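Local coordinates for protein beta-1,3-glucanosyltransferase (Rhizomucor miehei CAU432, PDB 4WTP) that is a fungal member of glycosyl hydrolase family 17, folded as a TIM barrel of eight parallel strands surrounded by helices, at residues A[72-75]-A[79-82]; A[86-91]-A[122-127]; A[194-199]-A[224-229]; A[245-250]-A[261-266]. All blocks are in the same frame, centred on the assembly; numbering follows the deposited sequence. Where two conformers were deposited one is given.

Interaction 1 (A[72-75]-A[79-82])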
loop_
_atom_site.group_PDB
_atom_site.type_symbol
_atom_site.label_atom_id
_atom_site.label_comp_id
_atom_site.label_asym_id
_atom_site.label_seq_id
_atom_site.Cartn_x
_atom_site.Cartn_y
_atom_site.Cartn_z
ATOM N N PHE A 72 6.897 2.096 -0.814
ATOM C CA PHE A 72 6.640 2.849 0.405
ATOM C C PHE A 72 7.467 4.125 0.633
ATOM O O PHE A 72 7.049 4.992 1.400
ATOM C CB PHE A 72 6.733 1.945 1.653
ATOM C CG PHE A 72 5.565 0.997 1.788
ATOM C CD1 PHE A 72 4.402 1.410 2.403
ATOM C CD2 PHE A 72 5.621 -0.274 1.233
ATOM C CE1 PHE A 72 3.307 0.539 2.506
ATOM C CE2 PHE A 72 4.543 -1.149 1.328
ATOM C CZ PHE A 72 3.391 -0.737 1.970
ATOM N N ALA A 73 8.604 4.232 -0.056
ATOM C CA ALA A 73 9.514 5.356 0.162
ATOM C C ALA A 73 10.118 5.773 -1.174
ATOM O O ALA A 73 10.222 4.960 -2.081
ATOM C CB ALA A 73 10.621 5.007 1.164
ATOM N N LEU A 74 10.512 7.045 -1.286
ATOM C CA LEU A 74 11.168 7.508 -2.508
ATOM C C LEU A 74 12.667 7.296 -2.424
ATOM O O LEU A 74 13.215 6.662 -3.320
ATOM C CB LEU A 74 10.881 8.987 -2.770
ATOM C CG LEU A 74 9.414 9.370 -2.972
ATOM C CD1 LEU A 74 9.318 10.880 -3.155
ATOM C CD2 LEU A 74 8.754 8.652 -4.137
ATOM N N SER A 75 13.295 7.807 -1.357
ATOM C CA SER A 75 14.759 7.826 -1.284
ATOM C C SER A 75 15.379 6.498 -0.835
ATOM O O SER A 75 16.439 6.115 -1.310
ATOM C CB SER A 75 15.217 8.990 -0.415
ATOM O OG SER A 75 14.612 8.991 0.871
ATOM N N GLN A 79 14.506 3.236 -4.420
ATOM C CA GLN A 79 13.518 2.256 -4.847
ATOM C C GLN A 79 12.492 2.811 -5.838
ATOM O O GLN A 79 12.027 2.070 -6.692
ATOM C CB GLN A 79 12.814 1.617 -3.639
ATOM C CG GLN A 79 11.838 2.547 -2.923
ATOM C CD GLN A 79 11.311 1.952 -1.622
ATOM O OE1 GLN A 79 10.150 1.543 -1.549
ATOM N NE2 GLN A 79 12.154 1.905 -0.590
ATOM N N ALA A 80 12.175 4.101 -5.710
ATOM C CA ALA A 80 11.212 4.690 -6.654
ATOM C C ALA A 80 11.747 4.713 -8.100
ATOM O O ALA A 80 11.059 4.305 -9.030
ATOM C CB ALA A 80 10.762 6.061 -6.199
ATOM N N SER A 81 12.984 5.183 -8.279
ATOM C CA SER A 81 13.614 5.189 -9.621
ATOM C C SER A 81 13.767 3.776 -10.206
ATOM O O SER A 81 13.409 3.514 -11.373
ATOM C CB SER A 81 14.986 5.873 -9.567
ATOM O OG SER A 81 15.645 5.845 -10.834
ATOM N N LEU A 82 14.200 2.835 -9.361
ATOM C CA LEU A 82 14.296 1.430 -9.793
ATOM C C LEU A 82 12.944 0.817 -10.171
ATOM O O LEU A 82 12.803 0.180 -11.226
ATOM C CB LEU A 82 14.964 0.570 -8.720
ATOM C CG LEU A 82 16.457 0.274 -8.887
ATOM C CD1 LEU A 82 17.255 1.543 -9.141
ATOM C CD2 LEU A 82 16.989 -0.491 -7.688
HETATM O O HOH W 1 8.478 -0.359 -0.693
HETATM O O HOH W 2 14.372 6.698 -6.062
#
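Gln79 reaches back from the first turn of its helix and lays its side chain along the backbone of Phe72 and Ala73. Its OE1 accepts a weak hydrogen bond from the backbone N of Ala73 at 3.4 Å, and another, equally long and more bent (133°), from N of Phe72. A water makes firmer links: it donates to OE1 of Gln79 at 2.7 Å and accepts from N of Phe72 at 2.9 Å, bridging the pair. The carbonyl O of Ala73 comes within 3.0 Å of CG of Gln79, so the chain as well as the amide lies against the loop. The first torsion (chi1 72°) sets CG between Gln79's own backbone N and carbonyl carbon, and the extended chain beyond carries the amide to the loop; a glutamine suits because NE2 can at the same time bond to Val76 O. Further along, CD2 of Leu74 meets CB of Ala80 at 3.9 Å; this methyl is small enough for the helix backbone to pass near the loop, with CA of Leu74 and CA of Ala80 5.0 Å apart. A second water joins Leu74 O to Ser81 N, serving an amide of the helix's first turn. Here the loop leaving strand 68-71 of the barrel turns into helix 79-90; Leu74 and Ala80 pack on helix 104-119 and strand 93-98, while Leu74 N is held by Glu109.

Interaction 2 (A[86-91]-A[122-127])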
loop_
_atom_site.group_PDB
_atom_site.type_symbol
_atom_site.label_atom_id
_atom_site.label_comp_id
_atom_site.label_asym_id
_atom_site.label_seq_id
_atom_site.Cartn_x
_atom_site.Cartn_y
_atom_site.Cartn_z
ATOM N N ALA A 86 11.527 -0.779 -13.729
ATOM C CA ALA A 86 11.065 -2.171 -13.795
ATOM C C ALA A 86 9.616 -2.262 -14.274
ATOM O O ALA A 86 9.310 -3.024 -15.187
ATOM C CB ALA A 86 11.249 -2.828 -12.445
ATOM N N THR A 87 8.734 -1.441 -13.661
ATOM C CA THR A 87 7.331 -1.437 -14.070
ATOM C C THR A 87 7.204 -1.017 -15.551
ATOM O O THR A 87 6.440 -1.602 -16.312
ATOM C CB THR A 87 6.432 -0.560 -13.163
ATOM O OG1 THR A 87 6.993 0.758 -13.007
ATOM C CG2 THR A 87 6.240 -1.232 -11.790
ATOM N N GLN A 88 7.923 0.047 -15.927
ATOM C CA GLN A 88 7.802 0.568 -17.308
ATOM C C GLN A 88 8.265 -0.461 -18.340
ATOM O O GLN A 88 7.589 -0.676 -19.346
ATOM C CB GLN A 88 8.516 1.905 -17.489
ATOM C CG GLN A 88 7.771 3.079 -16.829
ATOM C CD GLN A 88 8.649 4.288 -16.514
ATOM O OE1 GLN A 88 9.717 4.467 -17.103
ATOM N NE2 GLN A 88 8.208 5.119 -15.566
ATOM N N ALA A 89 9.348 -1.152 -18.009
ATOM C CA ALA A 89 9.841 -2.261 -18.837
ATOM C C ALA A 89 8.805 -3.381 -19.024
ATOM O O ALA A 89 8.738 -4.021 -20.081
ATOM C CB ALA A 89 11.131 -2.818 -18.265
ATOM N N LEU A 90 7.995 -3.612 -17.991
ATOM C CA LEU A 90 7.022 -4.712 -18.003
ATOM C C LEU A 90 5.628 -4.252 -18.359
ATOM O O LEU A 90 4.696 -5.064 -18.421
ATOM C CB LEU A 90 7.012 -5.440 -16.653
ATOM C CG LEU A 90 8.337 -6.098 -16.268
ATOM C CD1 LEU A 90 8.207 -6.799 -14.927
ATOM C CD2 LEU A 90 8.774 -7.066 -17.356
ATOM N N GLY A 91 5.480 -2.952 -18.618
ATOM C CA GLY A 91 4.178 -2.406 -18.991
ATOM C C GLY A 91 3.232 -2.345 -17.797
ATOM O O GLY A 91 2.001 -2.418 -17.973
ATOM N N VAL A 122 7.538 9.551 -15.428
ATOM C CA VAL A 122 6.553 9.261 -14.352
ATOM C C VAL A 122 5.173 8.995 -14.945
ATOM O O VAL A 122 4.131 9.119 -14.264
ATOM C CB VAL A 122 6.454 10.380 -13.283
ATOM C CG1 VAL A 122 7.734 10.425 -12.475
ATOM C CG2 VAL A 122 6.139 11.731 -13.916
ATOM N N SER A 123 5.148 8.630 -16.223
ATOM C CA SER A 123 3.867 8.520 -16.922
ATOM C C SER A 123 3.005 7.344 -16.473
ATOM O O SER A 123 1.809 7.334 -16.738
ATOM C CB SER A 123 4.102 8.467 -18.420
ATOM O OG SER A 123 4.756 7.281 -18.830
ATOM N N ASN A 124 3.613 6.376 -15.790
ATOM C CA ASN A 124 2.838 5.207 -15.360
ATOM C C ASN A 124 2.462 5.262 -13.893
ATOM O O ASN A 124 2.070 4.243 -13.317
ATOM C CB ASN A 124 3.555 3.904 -15.678
ATOM C CG ASN A 124 4.807 3.696 -14.835
ATOM O OD1 ASN A 124 5.533 4.637 -14.479
ATOM N ND2 ASN A 124 5.050 2.415 -14.489
ATOM N N VAL A 125 2.535 6.452 -13.299
ATOM C CA VAL A 125 2.280 6.633 -11.876
ATOM C C VAL A 125 0.811 6.978 -11.701
ATOM O O VAL A 125 0.318 7.989 -12.223
ATOM C CB VAL A 125 3.167 7.760 -11.280
ATOM C CG1 VAL A 125 2.756 8.110 -9.852
ATOM C CG2 VAL A 125 4.637 7.373 -11.317
ATOM N N ASP A 126 0.094 6.158 -10.927
ATOM C CA ASP A 126 -1.333 6.332 -10.714
ATOM C C ASP A 126 -1.639 7.147 -9.471
ATOM O O ASP A 126 -2.793 7.470 -9.197
ATOM C CB ASP A 126 -2.047 4.990 -10.647
ATOM C CG ASP A 126 -2.173 4.345 -12.007
ATOM O OD1 ASP A 126 -2.451 5.040 -13.008
ATOM O OD2 ASP A 126 -1.963 3.146 -12.122
ATOM N N GLY A 127 -0.623 7.466 -8.681
ATOM C CA GLY A 127 -0.840 8.277 -7.486
ATOM C C GLY A 127 0.434 8.430 -6.697
ATOM O O GLY A 127 1.330 7.569 -6.790
#
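Thr87 OG1 is gripped by several groups: Asn124 ND2 donates to it at 3.0 Å, and the hydroxyl is also hydrogen-bonded within its own helix to Ala83 O, the strongest partner, and Leu84 O. The first torsion of Thr87 (chi1 51°) places OG1 between the backbone N and the carbonyl carbon, where it can serve its own helix and the neighbouring loop together. OG1 lies exactly in the amide plane of Asn124, as suits an N-H donor. The other end of this amide is used too. Gln88 NE2 gives a nearly straight bond (172°) to Asn124 OD1 at 2.9 Å, but it arrives from above the carbonyl plane and not along a lone pair. The two amides stand about 75° apart, and CG of Gln88 also rests on CG of Asn124 at 3.6 Å. Each amide nitrogen has a second acceptor: Asp121 O for Gln88 NE2, Met92 O for Asn124 ND2. A buried asparagine, short and with both a donor and an acceptor, can thus fasten to several backbone and side-chain groups at once. It occupies the third position of the type I turn from Val122 to Val125, whose closing bond runs from Val125 N to Val122 O. On the helix side, Gly91, whose positive phi is easy for glycine, takes part in a Schellman motif as the chain leaves helix 79-90. The contact therefore ties the last turn of that helix to the entry of strand 125-132, beside strand 93-98, whose Ile94 exchanges a backbone hydrogen bond with Asn124; Thr87 also packs on Phe59 of helix 52-62.

Interaction 3 (A[194-199]-A[224-229])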
loop_
_atom_site.group_PDB
_atom_site.type_symbol
_atom_site.label_atom_id
_atom_site.label_comp_id
_atom_site.label_asym_id
_atom_site.label_seq_id
_atom_site.Cartn_x
_atom_site.Cartn_y
_atom_site.Cartn_z
ATOM N N VAL A 194 -9.999 -9.283 15.494
ATOM C CA VAL A 194 -11.252 -9.730 14.854
ATOM C C VAL A 194 -11.090 -11.158 14.308
ATOM O O VAL A 194 -10.108 -11.461 13.617
ATOM C CB VAL A 194 -11.656 -8.761 13.741
ATOM C CG1 VAL A 194 -12.912 -9.225 13.010
ATOM C CG2 VAL A 194 -11.860 -7.358 14.333
ATOM N N THR A 195 -12.026 -12.029 14.635
ATOM C CA THR A 195 -11.944 -13.411 14.154
ATOM C C THR A 195 -12.078 -13.419 12.628
ATOM O O THR A 195 -12.776 -12.584 12.044
ATOM C CB THR A 195 -13.002 -14.305 14.829
ATOM O OG1 THR A 195 -12.733 -15.690 14.551
ATOM C CG2 THR A 195 -14.417 -13.949 14.362
ATOM N N ILE A 196 -11.458 -14.413 11.998
ATOM C CA ILE A 196 -11.363 -14.422 10.550
ATOM C C ILE A 196 -12.717 -14.286 9.817
ATOM O O ILE A 196 -12.825 -13.585 8.796
ATOM C CB ILE A 196 -10.562 -15.654 10.074
ATOM C CG1 ILE A 196 -10.397 -15.642 8.542
ATOM C CG2 ILE A 196 -11.165 -16.982 10.593
ATOM C CD1 ILE A 196 -9.662 -14.430 7.966
ATOM N N ASP A 197 -13.762 -14.953 10.300
ATOM C CA ASP A 197 -15.039 -14.940 9.585
ATOM C C ASP A 197 -15.632 -13.543 9.459
ATOM O O ASP A 197 -16.444 -13.270 8.556
ATOM C CB ASP A 197 -16.053 -15.866 10.275
ATOM C CG ASP A 197 -15.727 -17.312 10.122
ATOM O OD1 ASP A 197 -14.823 -17.650 9.346
ATOM O OD2 ASP A 197 -16.422 -18.123 10.770
ATOM N N ASN A 198 -15.258 -12.679 10.403
ATOM C CA ASN A 198 -15.759 -11.321 10.477
ATOM C C ASN A 198 -14.775 -10.267 9.911
ATOM O O ASN A 198 -15.084 -9.102 9.899
ATOM C CB ASN A 198 -16.071 -10.951 11.957
ATOM C CG ASN A 198 -16.908 -11.987 12.715
ATOM O OD1 ASN A 198 -17.460 -12.901 12.133
ATOM N ND2 ASN A 198 -16.970 -11.844 14.034
ATOM N N ALA A 199 -13.602 -10.680 9.456
ATOM C CA ALA A 199 -12.533 -9.726 9.200
ATOM C C ALA A 199 -12.790 -8.828 7.981
ATOM O O ALA A 199 -12.646 -7.587 8.078
ATOM C CB ALA A 199 -11.224 -10.463 9.081
ATOM N N THR A 224 -4.256 -3.774 3.369
ATOM C CA THR A 224 -4.860 -4.720 4.302
ATOM C C THR A 224 -4.324 -6.097 3.916
ATOM O O THR A 224 -3.897 -6.310 2.775
ATOM C CB THR A 224 -6.393 -4.717 4.269
ATOM O OG1 THR A 224 -6.846 -5.418 5.425
ATOM C CG2 THR A 224 -6.938 -5.451 3.037
ATOM N N GLY A 225 -4.313 -7.007 4.880
ATOM C CA GLY A 225 -3.785 -8.353 4.664
ATOM C C GLY A 225 -3.922 -9.154 5.942
ATOM O O GLY A 225 -4.452 -8.652 6.940
ATOM N N TRP A 226 -3.405 -10.385 5.937
ATOM C CA TRP A 226 -3.617 -11.321 7.025
ATOM C C TRP A 226 -2.430 -12.270 7.010
ATOM O O TRP A 226 -2.066 -12.810 5.942
ATOM C CB TRP A 226 -4.918 -12.111 6.814
ATOM C CG TRP A 226 -5.320 -12.906 8.016
ATOM C CD1 TRP A 226 -4.786 -14.123 8.450
ATOM C CD2 TRP A 226 -6.314 -12.518 9.010
ATOM N NE1 TRP A 226 -5.439 -14.520 9.601
ATOM C CE2 TRP A 226 -6.369 -13.595 9.976
ATOM C CE3 TRP A 226 -7.186 -11.450 9.151
ATOM C CZ2 TRP A 226 -7.234 -13.569 11.051
ATOM C CZ3 TRP A 226 -8.025 -11.426 10.263
ATOM C CH2 TRP A 226 -8.061 -12.467 11.186
ATOM N N PRO A 227 -1.831 -12.566 8.178
ATOM C CA PRO A 227 -0.630 -13.402 8.208
ATOM C C PRO A 227 -0.926 -14.897 8.170
ATOM O O PRO A 227 -1.928 -15.399 8.705
ATOM C CB PRO A 227 0.024 -13.019 9.545
ATOM C CG PRO A 227 -1.144 -12.716 10.426
ATOM C CD PRO A 227 -2.139 -12.023 9.508
ATOM N N SER A 228 -0.028 -15.633 7.523
ATOM C CA SER A 228 -0.220 -17.092 7.420
ATOM C C SER A 228 0.414 -17.910 8.553
ATOM O O SER A 228 0.183 -19.101 8.633
ATOM C CB SER A 228 0.311 -17.606 6.092
ATOM O OG SER A 228 1.690 -17.326 5.964
ATOM N N ALA A 229 1.225 -17.271 9.394
ATOM C CA ALA A 229 1.896 -17.967 10.513
ATOM C C ALA A 229 2.342 -16.948 11.519
ATOM O O ALA A 229 2.288 -15.731 11.264
ATOM C CB ALA A 229 3.085 -18.801 10.024
#
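Ile196 sets its CD1 methyl squarely over the six-membered ring of Trp226, 3.8 Å from the centroid and 4° off the normal, a textbook CH-pi contact. With CG1 anti to the backbone N (chi1 -177°), the isoleucine chain reaches out from the start of its helix and ends above the ring centre; its CB lies near CZ2 as well. The rim of the indole is met differently. Val194 O lies in the ring plane, 3.3 Å from CH2 of Trp226, so an electron-rich carbonyl faces the slightly positive C-H edge, while the same oxygen is hydrogen-bonded to Ser236 OG. Trp226 belongs to the loop that follows barrel strand 219-223, and its indole spans the distance to the N-terminal turn of helix 196-212, the helix that precedes this strand in the TIM barrel. Ala199, one turn beyond Ile196, approaches obliquely: its CB touches CZ3 of Trp226 at 3.5 Å, and so small a side chain lets the wide indole come close. The polar end of the tryptophan is satisfied elsewhere, NE1 bonding to Val237 O. Tyr190 meets the same side chain edge-to-face, and Asn242 of helix 240-256 also packs on it.

Interaction 4 (A[245-250]-A[261-266])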
loop_
_atom_site.group_PDB
_atom_site.type_symbol
_atom_site.label_atom_id
_atom_site.label_comp_id
_atom_site.label_asym_id
_atom_site.label_seq_id
_atom_site.Cartn_x
_atom_site.Cartn_y
_atom_site.Cartn_z
ATOM N N LYS A 245 -8.608 -17.327 3.141
ATOM C CA LYS A 245 -9.974 -16.845 3.313
ATOM C C LYS A 245 -10.036 -15.307 3.263
ATOM O O LYS A 245 -10.909 -14.732 2.600
ATOM C CB LYS A 245 -10.576 -17.381 4.603
ATOM C CG LYS A 245 -11.924 -16.769 4.917
ATOM C CD LYS A 245 -12.657 -17.493 6.032
ATOM C CE LYS A 245 -13.942 -16.761 6.405
ATOM N NZ LYS A 245 -14.829 -16.339 5.282
ATOM N N TYR A 246 -9.116 -14.648 3.970
ATOM C CA TYR A 246 -9.124 -13.187 4.033
ATOM C C TYR A 246 -8.897 -12.614 2.642
ATOM O O TYR A 246 -9.596 -11.712 2.193
ATOM C CB TYR A 246 -8.041 -12.667 4.989
ATOM C CG TYR A 246 -8.203 -11.177 5.273
ATOM C CD1 TYR A 246 -9.317 -10.718 5.963
ATOM C CD2 TYR A 246 -7.280 -10.244 4.808
ATOM C CE1 TYR A 246 -9.476 -9.358 6.249
ATOM C CE2 TYR A 246 -7.420 -8.881 5.084
ATOM C CZ TYR A 246 -8.538 -8.455 5.775
ATOM O OH TYR A 246 -8.730 -7.120 6.071
ATOM N N LEU A 247 -7.917 -13.168 1.924
ATOM C CA LEU A 247 -7.632 -12.748 0.554
ATOM C C LEU A 247 -8.894 -12.878 -0.319
ATOM O O LEU A 247 -9.287 -11.927 -1.013
ATOM C CB LEU A 247 -6.504 -13.631 0.001
ATOM C CG LEU A 247 -6.140 -13.374 -1.444
ATOM C CD1 LEU A 247 -5.623 -11.956 -1.647
ATOM C CD2 LEU A 247 -5.132 -14.420 -1.901
ATOM N N HIS A 248 -9.510 -14.064 -0.292
ATOM C CA HIS A 248 -10.712 -14.263 -1.116
ATOM C C HIS A 248 -11.804 -13.286 -0.743
ATOM O O HIS A 248 -12.442 -12.709 -1.631
ATOM C CB HIS A 248 -11.233 -15.680 -0.937
ATOM C CG HIS A 248 -10.317 -16.749 -1.492
ATOM N ND1 HIS A 248 -10.652 -18.058 -1.516
ATOM C CD2 HIS A 248 -9.062 -16.656 -2.038
ATOM C CE1 HIS A 248 -9.646 -18.762 -2.047
ATOM N NE2 HIS A 248 -8.684 -17.907 -2.393
ATOM N N ASP A 249 -12.045 -13.107 0.553
ATOM C CA ASP A 249 -13.161 -12.276 1.006
ATOM C C ASP A 249 -12.937 -10.815 0.691
ATOM O O ASP A 249 -13.854 -10.142 0.231
ATOM C CB ASP A 249 -13.394 -12.404 2.513
ATOM C CG ASP A 249 -13.898 -13.763 2.928
ATOM O OD1 ASP A 249 -14.307 -14.560 2.058
ATOM O OD2 ASP A 249 -13.900 -14.025 4.154
ATOM N N VAL A 250 -11.736 -10.321 0.942
ATOM C CA VAL A 250 -11.494 -8.921 0.693
ATOM C C VAL A 250 -11.552 -8.598 -0.803
ATOM O O VAL A 250 -12.134 -7.607 -1.207
ATOM C CB VAL A 250 -10.157 -8.486 1.309
ATOM C CG1 VAL A 250 -9.762 -7.113 0.820
ATOM C CG2 VAL A 250 -10.243 -8.484 2.832
ATOM N N LEU A 261 -8.068 -1.440 -4.318
ATOM C CA LEU A 261 -7.333 -1.998 -3.196
ATOM C C LEU A 261 -5.890 -2.347 -3.561
ATOM O O LEU A 261 -5.657 -3.025 -4.575
ATOM C CB LEU A 261 -8.034 -3.286 -2.731
ATOM C CG LEU A 261 -7.218 -4.241 -1.853
ATOM C CD1 LEU A 261 -6.995 -3.591 -0.508
ATOM C CD2 LEU A 261 -7.925 -5.585 -1.727
ATOM N N LEU A 262 -4.949 -1.935 -2.717
ATOM C CA LEU A 262 -3.563 -2.425 -2.802
ATOM C C LEU A 262 -3.407 -3.466 -1.695
ATOM O O LEU A 262 -3.457 -3.119 -0.493
ATOM C CB LEU A 262 -2.579 -1.274 -2.573
ATOM C CG LEU A 262 -2.684 -0.134 -3.590
ATOM C CD1 LEU A 262 -1.733 0.998 -3.184
ATOM C CD2 LEU A 262 -2.445 -0.640 -5.020
ATOM N N TYR A 263 -3.248 -4.720 -2.092
ATOM C CA TYR A 263 -3.182 -5.797 -1.105
ATOM C C TYR A 263 -1.807 -5.840 -0.423
ATOM O O TYR A 263 -0.790 -5.573 -1.056
ATOM C CB TYR A 263 -3.510 -7.135 -1.779
ATOM C CG TYR A 263 -3.752 -8.214 -0.752
ATOM C CD1 TYR A 263 -4.983 -8.322 -0.092
ATOM C CD2 TYR A 263 -2.725 -9.064 -0.361
ATOM C CE1 TYR A 263 -5.186 -9.251 0.912
ATOM C CE2 TYR A 263 -2.919 -9.996 0.648
ATOM C CZ TYR A 263 -4.145 -10.076 1.273
ATOM O OH TYR A 263 -4.341 -10.960 2.315
ATOM N N PHE A 264 -1.791 -6.163 0.866
ATOM C CA PHE A 264 -0.535 -6.238 1.634
ATOM C C PHE A 264 -0.257 -7.694 2.007
ATOM O O PHE A 264 -1.020 -8.256 2.794
ATOM C CB PHE A 264 -0.660 -5.392 2.922
ATOM C CG PHE A 264 0.632 -5.252 3.659
ATOM C CD1 PHE A 264 1.015 -6.199 4.627
ATOM C CD2 PHE A 264 1.514 -4.222 3.334
ATOM C CE1 PHE A 264 2.240 -6.090 5.281
ATOM C CE2 PHE A 264 2.737 -4.114 3.985
ATOM C CZ PHE A 264 3.108 -5.053 4.954
ATOM N N SER A 265 0.790 -8.316 1.488
ATOM C CA SER A 265 1.795 -7.697 0.609
ATOM C C SER A 265 2.204 -8.748 -0.423
ATOM O O SER A 265 1.707 -9.880 -0.406
ATOM C CB SER A 265 3.036 -7.286 1.442
ATOM O OG SER A 265 3.668 -8.415 2.036
ATOM N N ALA A 266 3.112 -8.370 -1.325
ATOM C CA ALA A 266 3.528 -9.274 -2.384
ATOM C C ALA A 266 4.221 -10.545 -1.851
ATOM O O ALA A 266 3.831 -11.669 -2.197
ATOM C CB ALA A 266 4.440 -8.538 -3.373
#
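Helix 240-256 and strand 262-263 form the last helix-to-strand step of the TIM barrel, and this contact is part of the hydrophobic layer between them. Leu247 brings its CD1 methyl over the middle of the Tyr263 ring, 3.8 Å from the centroid and 13° off the normal, a CH-pi contact in which the two side chains cross at about a right angle. Tyr263 has CG anti to its backbone nitrogen (chi1 -167°), which sends the ring outward from the strand to the helix; its long phenol bridges a gap where CA of Leu247 and CA of Tyr263 stand 8.4 Å apart. Its OH ends in the plane of the Tyr246 ring, at the edge, 3.9 Å from CD2 of Tyr246. The strand itself closes the barrel: Leu262 makes backbone hydrogen bonds with Ile221 of strand 219-223, while Tyr263 makes them with Gly39 and Asn41 of strand 39-41. Leu261, at the lower-numbered end of this segment, turns its branched tip to Val250, one turn along from Tyr246. The 3.5 Å between Val250 CG1 and Leu261 CD2 is tight, though doubtful, since Val250 was deposited in two conformers. Leucine and valine offer methyls that pack here without adding polar side-chain atoms to satisfy. The helix's other flank is polar: Lys245 NZ forms a salt bridge to Asp249 OD2 at 2.7 Å, on the syn side of the carboxylate, spanning one turn, and Lys245 also packs on Asp197 of helix 196-212.

Overall arrangement
All four contacts join elements of one TIM barrel. Interactions 1 and 2 share helix 79-90, at its start and its end; both are buried and rely on side-chain amides, meeting backbone N-H groups and a water in interaction 1, and a hydroxyl and another amide in interaction 2. Interactions 3 and 4, with centres about 10 Å apart, lie on the opposite side of the chain's centre from interaction 1 and depend on aromatic rings under aliphatic methyls; interaction 4 is wholly buried, interaction 3 only partly. These two meet directly, Thr224 OG1 lying 2.6 Å from Tyr246 OH in a probable hydrogen bond. Phe72 of interaction 1 also packs on Phe264 of interaction 4.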